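PDB 3TR4: inorganic pyrophosphatase from Coxiella burnetii, which probably catalyses the magnesium-dependent hydrolysis of inorganic pyrophosphate to two phosphate ions. Local coordinates for residues Val73-Pro78 with Met87-Leu92; Gly93-Glu98 with Asp134-Phe139; Val8-Gly13 with Lys165-Ser170. All coordinates share one frame; numbering follows the deposited sequence.

Contact 1 (Val73-Pro78 with Met87-Leu92); sequences VLVLTP and MRVRAL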
loop_
_atom_site.group_PDB
_atom_site.type_symbol
_atom_site.label_atom_id
_atom_site.label_comp_id
_atom_site.label_asym_id
_atom_site.label_seq_id
_atom_site.Cartn_x
_atom_site.Cartn_y
_atom_site.Cartn_z
ATOM N N VAL B 73 -22.705 -10.278 7.254
ATOM C CA VAL B 73 -22.544 -9.162 8.174
ATOM C C VAL B 73 -21.637 -8.088 7.588
ATOM O O VAL B 73 -20.598 -8.390 7.000
ATOM C CB VAL B 73 -21.964 -9.630 9.516
ATOM C CG1 VAL B 73 -21.816 -8.456 10.471
ATOM C CG2 VAL B 73 -22.848 -10.709 10.119
ATOM N N LEU B 74 -22.052 -6.834 7.736
ATOM C CA LEU B 74 -21.197 -5.697 7.431
ATOM C C LEU B 74 -20.635 -5.177 8.747
ATOM O O LEU B 74 -21.391 -4.884 9.678
ATOM C CB LEU B 74 -22.008 -4.597 6.754
ATOM C CG LEU B 74 -22.738 -5.019 5.480
ATOM C CD1 LEU B 74 -23.766 -3.973 5.064
ATOM C CD2 LEU B 74 -21.736 -5.271 4.370
ATOM N N VAL B 75 -19.317 -5.062 8.838
ATOM C CA VAL B 75 -18.711 -4.573 10.074
ATOM C C VAL B 75 -17.938 -3.280 9.847
ATOM O O VAL B 75 -16.995 -3.239 9.060
ATOM C CB VAL B 75 -17.772 -5.614 10.709
ATOM C CG1 VAL B 75 -17.315 -5.134 12.080
ATOM C CG2 VAL B 75 -18.477 -6.962 10.818
ATOM N N LEU B 76 -18.354 -2.220 10.534
ATOM C CA LEU B 76 -17.644 -0.953 10.485
ATOM C C LEU B 76 -16.551 -0.945 11.540
ATOM O O LEU B 76 -16.793 -1.271 12.700
ATOM C CB LEU B 76 -18.603 0.207 10.733
ATOM C CG LEU B 76 -19.793 0.325 9.782
ATOM C CD1 LEU B 76 -20.716 1.446 10.231
ATOM C CD2 LEU B 76 -19.311 0.560 8.364
ATOM N N THR B 77 -15.347 -0.569 11.132
ATOM C CA THR B 77 -14.210 -0.532 12.040
ATOM C C THR B 77 -13.353 0.686 11.726
ATOM O O THR B 77 -13.464 1.260 10.639
ATOM C CB THR B 77 -13.333 -1.786 11.889
ATOM O OG1 THR B 77 -12.867 -1.884 10.539
ATOM C CG2 THR B 77 -14.121 -3.040 12.233
ATOM N N PRO B 78 -12.498 1.085 12.679
ATOM C CA PRO B 78 -11.566 2.203 12.493
ATOM C C PRO B 78 -10.601 1.950 11.336
ATOM O O PRO B 78 -10.291 2.875 10.591
ATOM C CB PRO B 78 -10.804 2.242 13.820
ATOM C CG PRO B 78 -11.735 1.622 14.810
ATOM C CD PRO B 78 -12.459 0.553 14.053
HETATM N N MSE B 87 -13.772 -11.991 14.653
HETATM C CA MSE B 87 -13.937 -10.885 15.587
HETATM C C MSE B 87 -15.308 -10.905 16.249
HETATM O O MSE B 87 -16.268 -11.455 15.706
HETATM C CB MSE B 87 -13.687 -9.542 14.892
HETATM C CG MSE B 87 -14.626 -9.236 13.740
HETATM SE SE MSE B 87 -14.097 -7.597 12.802
HETATM C CE MSE B 87 -14.170 -6.355 14.309
ATOM N N ARG B 88 -15.386 -10.312 17.436
ATOM C CA ARG B 88 -16.631 -10.252 18.180
ATOM C C ARG B 88 -17.291 -8.899 17.959
ATOM O O ARG B 88 -16.674 -7.855 18.179
ATOM C CB ARG B 88 -16.366 -10.492 19.668
ATOM C CG ARG B 88 -15.837 -11.892 19.966
ATOM C CD ARG B 88 -15.431 -12.058 21.423
ATOM N NE ARG B 88 -16.502 -11.675 22.337
ATOM C CZ ARG B 88 -16.362 -10.789 23.317
ATOM N NH1 ARG B 88 -15.191 -10.200 23.518
ATOM N NH2 ARG B 88 -17.389 -10.494 24.101
ATOM N N VAL B 89 -18.546 -8.922 17.521
ATOM C CA VAL B 89 -19.245 -7.702 17.139
ATOM C C VAL B 89 -20.621 -7.595 17.786
ATOM O O VAL B 89 -21.118 -8.546 18.389
ATOM C CB VAL B 89 -19.402 -7.608 15.597
ATOM C CG1 VAL B 89 -18.048 -7.687 14.918
ATOM C CG2 VAL B 89 -20.315 -8.710 15.087
ATOM N N ARG B 90 -21.222 -6.417 17.664
ATOM C CA ARG B 90 -22.569 -6.175 18.159
ATOM C C ARG B 90 -23.361 -5.472 17.064
ATOM O O ARG B 90 -22.835 -4.592 16.384
ATOM C CB ARG B 90 -22.527 -5.327 19.435
ATOM C CG ARG B 90 -21.713 -4.051 19.300
ATOM C CD ARG B 90 -21.582 -3.313 20.631
ATOM N NE ARG B 90 -20.814 -2.079 20.487
ATOM C CZ ARG B 90 -21.340 -0.907 20.149
ATOM N NH1 ARG B 90 -22.642 -0.806 19.922
ATOM N NH2 ARG B 90 -20.564 0.162 20.036
ATOM N N ALA B 91 -24.619 -5.862 16.887
ATOM C CA ALA B 91 -25.434 -5.331 15.793
ATOM C C ALA B 91 -26.016 -3.944 16.067
ATOM O O ALA B 91 -26.332 -3.599 17.206
ATOM C CB ALA B 91 -26.546 -6.309 15.434
ATOM N N LEU B 92 -26.154 -3.158 15.004
ATOM C CA LEU B 92 -26.798 -1.855 15.072
ATOM C C LEU B 92 -28.121 -1.903 14.323
ATOM O O LEU B 92 -29.067 -1.186 14.646
ATOM C CB LEU B 92 -25.912 -0.790 14.434
ATOM C CG LEU B 92 -24.563 -0.507 15.089
ATOM C CD1 LEU B 92 -23.816 0.541 14.283
ATOM C CD2 LEU B 92 -24.755 -0.049 16.531
#
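Val75 and Val89 meet methyl to methyl inside the curled beta-barrel that forms the core of soluble inorganic pyrophosphatases, a worked example of two segments of one sheet that meet across its curl through side chains. Their CG1 atoms lie 3.9 Å apart, with Val75 CG2 slightly farther from Val89 CG1, at 4.2 Å. Val89 offers this branch because CG1 stands anti to its own carbonyl carbon (chi1 -57°). Met87, a selenomethionine, runs past Val75 in the opposite sense and brings its CE to 4.0 Å and its SE to 4.1 Å from Val75 CG1, so that one methyl of Val75 is touched by both Val89 and Met87.

No hydrogen bond crosses between 73-78 and 87-92, whose closest CA atoms, those of Val75 and Val89, are 7.7 Å apart. Strands 72-75 and 86-99 pair instead with strand 106-111, one parallel and the other antiparallel to it. Phe17, Val19 and Ala109 extend the apolar packing around Val89, while Val43 and Phe46 of a neighbouring subunit pack on Met87 and Thr77 respectively. The hydroxyl of Thr77 is taken up by Asn56 ND2 and Val79 O; its methyl serves the contact. A bend at the end of the Met87 chain (chi3 -58°) leaves CE 3.9 Å from Thr77 CG2.

Contact 2 (Gly93-Glu98 with Asp134-Phe139); sequences GIMKME and DAISHF
Met95 and Ile136 set a long, flexible side chain of a strand aslant to a branched one on a helix, an instance of how a helix is packed on the outside of a beta-barrel. Met95 is a selenomethionine, and its heavy SE atom does the touching, 4.1 Å from Ile136 CG2. The chain leaves the strand extended, with CG anti to the backbone N (chi1 -170°), which carries SE straight out to the helix surface. It then bends at chi3 (72°), and the terminal CE swings off to 5.4 Å from Ile136 CG2. On the helix side, CG2 is the branch of Ile136 that stands anti to its own backbone N.

The same SE also faces backbone, lying 4.3 Å from Ser137 CA, so it meets the helix at two successive residues. The closest CA pair, Met95 and Ser137, is 7.8 Å apart, a spacing bridged by the one side chain. Ser137 keeps its hydroxyl for other partners: OG is hydrogen-bonded to Leu133 O, one turn back, and weakly to Trp157 NE1. No hydrogen bond crosses between the segments. The side chains of Tyr57 and Tyr143, predicted to bind substrate, are each about 7 Å from that of Met95.

Around this junction, Trp157 of strand 152-159 and Phe140 of helix 130-142 also pack on Met95. Strand 86-99 is paired with strands 106-111 and 152-159, while another part of the helix surface meets a neighbouring subunit, whose Asp145 OD2 is hydrogen-bonded to His138 NE2.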
loop_
_atom_site.group_PDB
_atom_site.type_symbol
_atom_site.label_atom_id
_atom_site.label_comp_id
_atom_site.label_asym_id
_atom_site.label_seq_id
_atom_site.Cartn_x
_atom_site.Cartn_y
_atom_site.Cartn_z
ATOM N N GLY B 93 -28.176 -2.748 13.302
ATOM C CA GLY B 93 -29.346 -2.826 12.456
ATOM C C GLY B 93 -29.116 -3.802 11.326
ATOM O O GLY B 93 -28.177 -4.599 11.360
ATOM N N ILE B 94 -29.975 -3.743 10.319
ATOM C CA ILE B 94 -29.875 -4.664 9.198
ATOM C C ILE B 94 -30.243 -3.973 7.892
ATOM O O ILE B 94 -31.171 -3.168 7.843
ATOM C CB ILE B 94 -30.747 -5.919 9.432
ATOM C CG1 ILE B 94 -30.640 -6.890 8.253
ATOM C CG2 ILE B 94 -32.196 -5.528 9.708
ATOM C CD1 ILE B 94 -31.289 -8.234 8.522
HETATM N N MSE B 95 -29.489 -4.271 6.841
HETATM C CA MSE B 95 -29.794 -3.754 5.520
HETATM C C MSE B 95 -30.617 -4.781 4.752
HETATM O O MSE B 95 -30.135 -5.868 4.440
HETATM C CB MSE B 95 -28.501 -3.444 4.763
HETATM C CG MSE B 95 -28.709 -2.680 3.470
HETATM SE SE MSE B 95 -27.079 -2.586 2.416
HETATM C CE MSE B 95 -27.023 -4.447 1.825
ATOM N N LYS B 96 -31.865 -4.436 4.459
ATOM C CA LYS B 96 -32.751 -5.331 3.734
ATOM C C LYS B 96 -32.470 -5.240 2.240
ATOM O O LYS B 96 -32.424 -4.147 1.676
ATOM C CB LYS B 96 -34.211 -4.971 4.015
ATOM C CG LYS B 96 -34.631 -5.164 5.463
ATOM C CD LYS B 96 -34.716 -6.640 5.826
ATOM C CE LYS B 96 -35.282 -6.833 7.226
ATOM N NZ LYS B 96 -35.511 -8.268 7.550
HETATM N N MSE B 97 -32.271 -6.386 1.600
HETATM C CA MSE B 97 -31.990 -6.395 0.172
HETATM C C MSE B 97 -32.324 -7.742 -0.445
HETATM O O MSE B 97 -32.407 -8.754 0.252
HETATM C CB MSE B 97 -30.524 -6.021 -0.102
HETATM C CG MSE B 97 -29.602 -7.191 -0.439
HETATM SE SE MSE B 97 -27.775 -6.642 -0.942
HETATM C CE MSE B 97 -28.181 -5.551 -2.502
ATOM N N GLU B 98 -32.532 -7.747 -1.755
ATOM C CA GLU B 98 -32.715 -9.000 -2.474
ATOM C C GLU B 98 -31.787 -9.041 -3.675
ATOM O O GLU B 98 -31.441 -8.003 -4.244
ATOM C CB GLU B 98 -34.172 -9.193 -2.901
ATOM C CG GLU B 98 -34.647 -8.272 -4.010
ATOM C CD GLU B 98 -36.026 -8.652 -4.522
ATOM O OE1 GLU B 98 -36.214 -9.815 -4.940
ATOM O OE2 GLU B 98 -36.928 -7.789 -4.501
ATOM N N ASP B 134 -25.787 5.738 3.144
ATOM C CA ASP B 134 -26.134 5.941 1.741
ATOM C C ASP B 134 -25.061 5.355 0.829
ATOM O O ASP B 134 -25.368 4.731 -0.186
ATOM C CB ASP B 134 -26.347 7.423 1.431
ATOM C CG ASP B 134 -27.638 7.961 2.019
ATOM O OD1 ASP B 134 -28.499 7.148 2.419
ATOM O OD2 ASP B 134 -27.796 9.198 2.076
ATOM N N ALA B 135 -23.802 5.558 1.202
ATOM C CA ALA B 135 -22.683 4.992 0.458
ATOM C C ALA B 135 -22.737 3.468 0.464
ATOM O O ALA B 135 -22.459 2.825 -0.547
ATOM C CB ALA B 135 -21.361 5.480 1.036
ATOM N N ILE B 136 -23.093 2.892 1.608
ATOM C CA ILE B 136 -23.175 1.443 1.732
ATOM C C ILE B 136 -24.307 0.876 0.883
ATOM O O ILE B 136 -24.110 -0.094 0.151
ATOM C CB ILE B 136 -23.350 1.004 3.196
ATOM C CG1 ILE B 136 -22.091 1.344 3.998
ATOM C CG2 ILE B 136 -23.648 -0.494 3.271
ATOM C CD1 ILE B 136 -22.232 1.118 5.485
ATOM N N SER B 137 -25.487 1.484 0.982
ATOM C CA SER B 137 -26.642 1.052 0.196
ATOM C C SER B 137 -26.364 1.179 -1.294
ATOM O O SER B 137 -26.672 0.279 -2.073
ATOM C CB SER B 137 -27.876 1.875 0.558
ATOM O OG SER B 137 -28.115 1.832 1.954
ATOM N N HIS B 138 -25.782 2.306 -1.684
ATOM C CA HIS B 138 -25.426 2.540 -3.076
ATOM C C HIS B 138 -24.504 1.440 -3.591
ATOM O O HIS B 138 -24.721 0.894 -4.674
ATOM C CB HIS B 138 -24.754 3.903 -3.234
ATOM C CG HIS B 138 -24.320 4.203 -4.633
ATOM N ND1 HIS B 138 -22.998 4.185 -5.020
ATOM C CD2 HIS B 138 -25.033 4.522 -5.739
ATOM C CE1 HIS B 138 -22.913 4.487 -6.304
ATOM N NE2 HIS B 138 -24.134 4.694 -6.763
ATOM N N PHE B 139 -23.476 1.113 -2.810
ATOM C CA PHE B 139 -22.552 0.050 -3.191
ATOM C C PHE B 139 -23.262 -1.271 -3.483
ATOM O O PHE B 139 -23.021 -1.898 -4.510
ATOM C CB PHE B 139 -21.478 -0.174 -2.122
ATOM C CG PHE B 139 -20.564 -1.336 -2.423
ATOM C CD1 PHE B 139 -20.834 -2.595 -1.914
ATOM C CD2 PHE B 139 -19.449 -1.170 -3.231
ATOM C CE1 PHE B 139 -20.005 -3.669 -2.195
ATOM C CE2 PHE B 139 -18.613 -2.238 -3.517
ATOM C CZ PHE B 139 -18.893 -3.493 -2.998
#

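Contact 3 (Val8-Gly13 with Lys165-Ser170); sequences VSAGKG and KEFEAS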
loop_
_atom_site.group_PDB
_atom_site.type_symbol
_atom_site.label_atom_id
_atom_site.label_comp_id
_atom_site.label_asym_id
_atom_site.label_seq_id
_atom_site.Cartn_x
_atom_site.Cartn_y
_atom_site.Cartn_z
ATOM N N VAL B 8 -16.989 -23.362 14.866
ATOM C CA VAL B 8 -17.060 -22.059 15.510
ATOM C C VAL B 8 -18.511 -21.656 15.748
ATOM O O VAL B 8 -19.287 -21.522 14.804
ATOM C CB VAL B 8 -16.366 -20.984 14.659
ATOM C CG1 VAL B 8 -16.445 -19.634 15.347
ATOM C CG2 VAL B 8 -14.921 -21.371 14.400
ATOM N N SER B 9 -18.873 -21.466 17.012
ATOM C CA SER B 9 -20.239 -21.087 17.361
ATOM C C SER B 9 -20.567 -19.675 16.885
ATOM O O SER B 9 -19.674 -18.853 16.662
ATOM C CB SER B 9 -20.463 -21.186 18.871
ATOM O OG SER B 9 -20.127 -19.970 19.521
ATOM N N ALA B 10 -21.859 -19.398 16.739
ATOM C CA ALA B 10 -22.323 -18.086 16.312
ATOM C C ALA B 10 -22.014 -17.017 17.356
ATOM O O ALA B 10 -21.992 -15.824 17.051
ATOM C CB ALA B 10 -23.812 -18.125 16.017
ATOM N N GLY B 11 -21.777 -17.449 18.590
ATOM C CA GLY B 11 -21.510 -16.521 19.674
ATOM C C GLY B 11 -22.629 -16.490 20.698
ATOM O O GLY B 11 -23.448 -17.410 20.765
ATOM N N LYS B 12 -22.673 -15.424 21.490
ATOM C CA LYS B 12 -23.618 -15.331 22.602
ATOM C C LYS B 12 -24.976 -14.749 22.216
ATOM O O LYS B 12 -26.012 -15.215 22.689
ATOM C CB LYS B 12 -23.004 -14.537 23.761
ATOM C CG LYS B 12 -21.800 -15.223 24.390
ATOM C CD LYS B 12 -21.163 -14.386 25.489
ATOM C CE LYS B 12 -20.052 -15.167 26.175
ATOM N NZ LYS B 12 -19.356 -14.376 27.224
ATOM N N GLY B 13 -24.975 -13.731 21.360
ATOM C CA GLY B 13 -26.213 -13.079 20.975
ATOM C C GLY B 13 -25.988 -11.830 20.145
ATOM O O GLY B 13 -24.867 -11.551 19.726
ATOM N N LYS B 165 -33.996 -10.585 15.176
ATOM C CA LYS B 165 -34.921 -11.575 14.637
ATOM C C LYS B 165 -34.243 -12.443 13.586
ATOM O O LYS B 165 -34.249 -13.669 13.685
ATOM C CB LYS B 165 -36.150 -10.898 14.031
ATOM C CG LYS B 165 -37.123 -10.342 15.053
ATOM C CD LYS B 165 -38.336 -9.737 14.366
ATOM C CE LYS B 165 -38.987 -10.738 13.424
ATOM N NZ LYS B 165 -40.153 -10.151 12.708
ATOM N N GLU B 166 -33.656 -11.796 12.582
ATOM C CA GLU B 166 -32.995 -12.498 11.491
ATOM C C GLU B 166 -31.837 -13.345 12.005
ATOM O O GLU B 166 -31.626 -14.471 11.549
ATOM C CB GLU B 166 -32.497 -11.502 10.443
ATOM C CG GLU B 166 -31.795 -12.151 9.262
ATOM C CD GLU B 166 -32.738 -12.985 8.412
ATOM O OE1 GLU B 166 -33.943 -12.652 8.365
ATOM O OE2 GLU B 166 -32.277 -13.973 7.800
ATOM N N PHE B 167 -31.090 -12.790 12.953
ATOM C CA PHE B 167 -29.958 -13.480 13.563
ATOM C C PHE B 167 -30.415 -14.776 14.229
ATOM O O PHE B 167 -29.862 -15.847 13.977
ATOM C CB PHE B 167 -29.274 -12.553 14.576
ATOM C CG PHE B 167 -28.189 -13.212 15.385
ATOM C CD1 PHE B 167 -26.921 -13.393 14.858
ATOM C CD2 PHE B 167 -28.432 -13.622 16.687
ATOM C CE1 PHE B 167 -25.919 -13.992 15.607
ATOM C CE2 PHE B 167 -27.436 -14.219 17.442
ATOM C CZ PHE B 167 -26.177 -14.405 16.901
ATOM N N GLU B 168 -31.441 -14.679 15.065
ATOM C CA GLU B 168 -31.936 -15.842 15.793
ATOM C C GLU B 168 -32.557 -16.894 14.875
ATOM O O GLU B 168 -32.396 -18.095 15.102
ATOM C CB GLU B 168 -32.917 -15.415 16.883
ATOM C CG GLU B 168 -32.247 -14.686 18.037
ATOM C CD GLU B 168 -33.238 -14.129 19.036
ATOM O OE1 GLU B 168 -34.406 -13.898 18.656
ATOM O OE2 GLU B 168 -32.847 -13.923 20.206
ATOM N N ALA B 169 -33.255 -16.446 13.837
ATOM C CA ALA B 169 -33.860 -17.369 12.879
ATOM C C ALA B 169 -32.806 -18.122 12.069
ATOM O O ALA B 169 -32.951 -19.314 11.801
ATOM C CB ALA B 169 -34.818 -16.630 11.953
ATOM N N SER B 170 -31.743 -17.426 11.680
ATOM C CA SER B 170 -30.676 -18.052 10.906
ATOM C C SER B 170 -29.927 -19.080 11.749
ATOM O O SER B 170 -29.336 -20.019 11.219
ATOM C CB SER B 170 -29.710 -17.002 10.357
ATOM O OG SER B 170 -28.909 -16.455 11.391
#
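Phe167, the residue whose ring meets Gly13 and Ala10, has its carbonyl O hydrogen-bonded by Ser170 OG at 2.8 Å. This is a serine folding back on its own helix: the donor reaches the carbonyl with a C=O...donor angle of 122° and is tilted out of its plane.

The ring of Phe167 does the work across the contact, illustrating how one aromatic can join a helix to an irregular N-terminal segment. With CG anti to the backbone N (chi1 173°), it extends from the helix toward 8-13. There CE2 comes 3.9 Å from Gly13 C and equally close to Gly13 CA, so the ring meets backbone here, with Gly13 C at an oblique slant to it. Ala10 O lies at the ring edge, close to its plane, 4.4 Å from CZ, and the Ala10 methyl CB is 4.5 Å from the same CZ. No hydrogen bond links the segments.

Lys12 and Gly13 both face Asp16 in a classic beta bulge, just before strand 16-23. Phe17 of that strand meets the Phe167 ring with the planes at about 45°, and Ala10 shares backbone hydrogen bonding with Asn18, so helix 160-175 packs against the start of the strand and the segment leading into it.

Overall arrangement
Strand 86-99 is the thread between contacts 1 and 2, serving each in turn, and their centres are 15 Å apart. The two also touch: Leu74 CD1 lies 3.9 Å from Ile136 CG2, so helix 130-142 packs on strand 72-75 as well. Contact 3 encloses both along the chain. It touches contact 2 where Ile94 CD1 is 4.0 Å from Glu166 CB, but approaches contact 1 no closer than about 5 Å between nearest atoms. None coordinates the manganese ion held by Asp67, Asp72 and Asp104. The side chain of Met95 is about 10 Å from it, those of Val75 and Phe167 about 14 Å each.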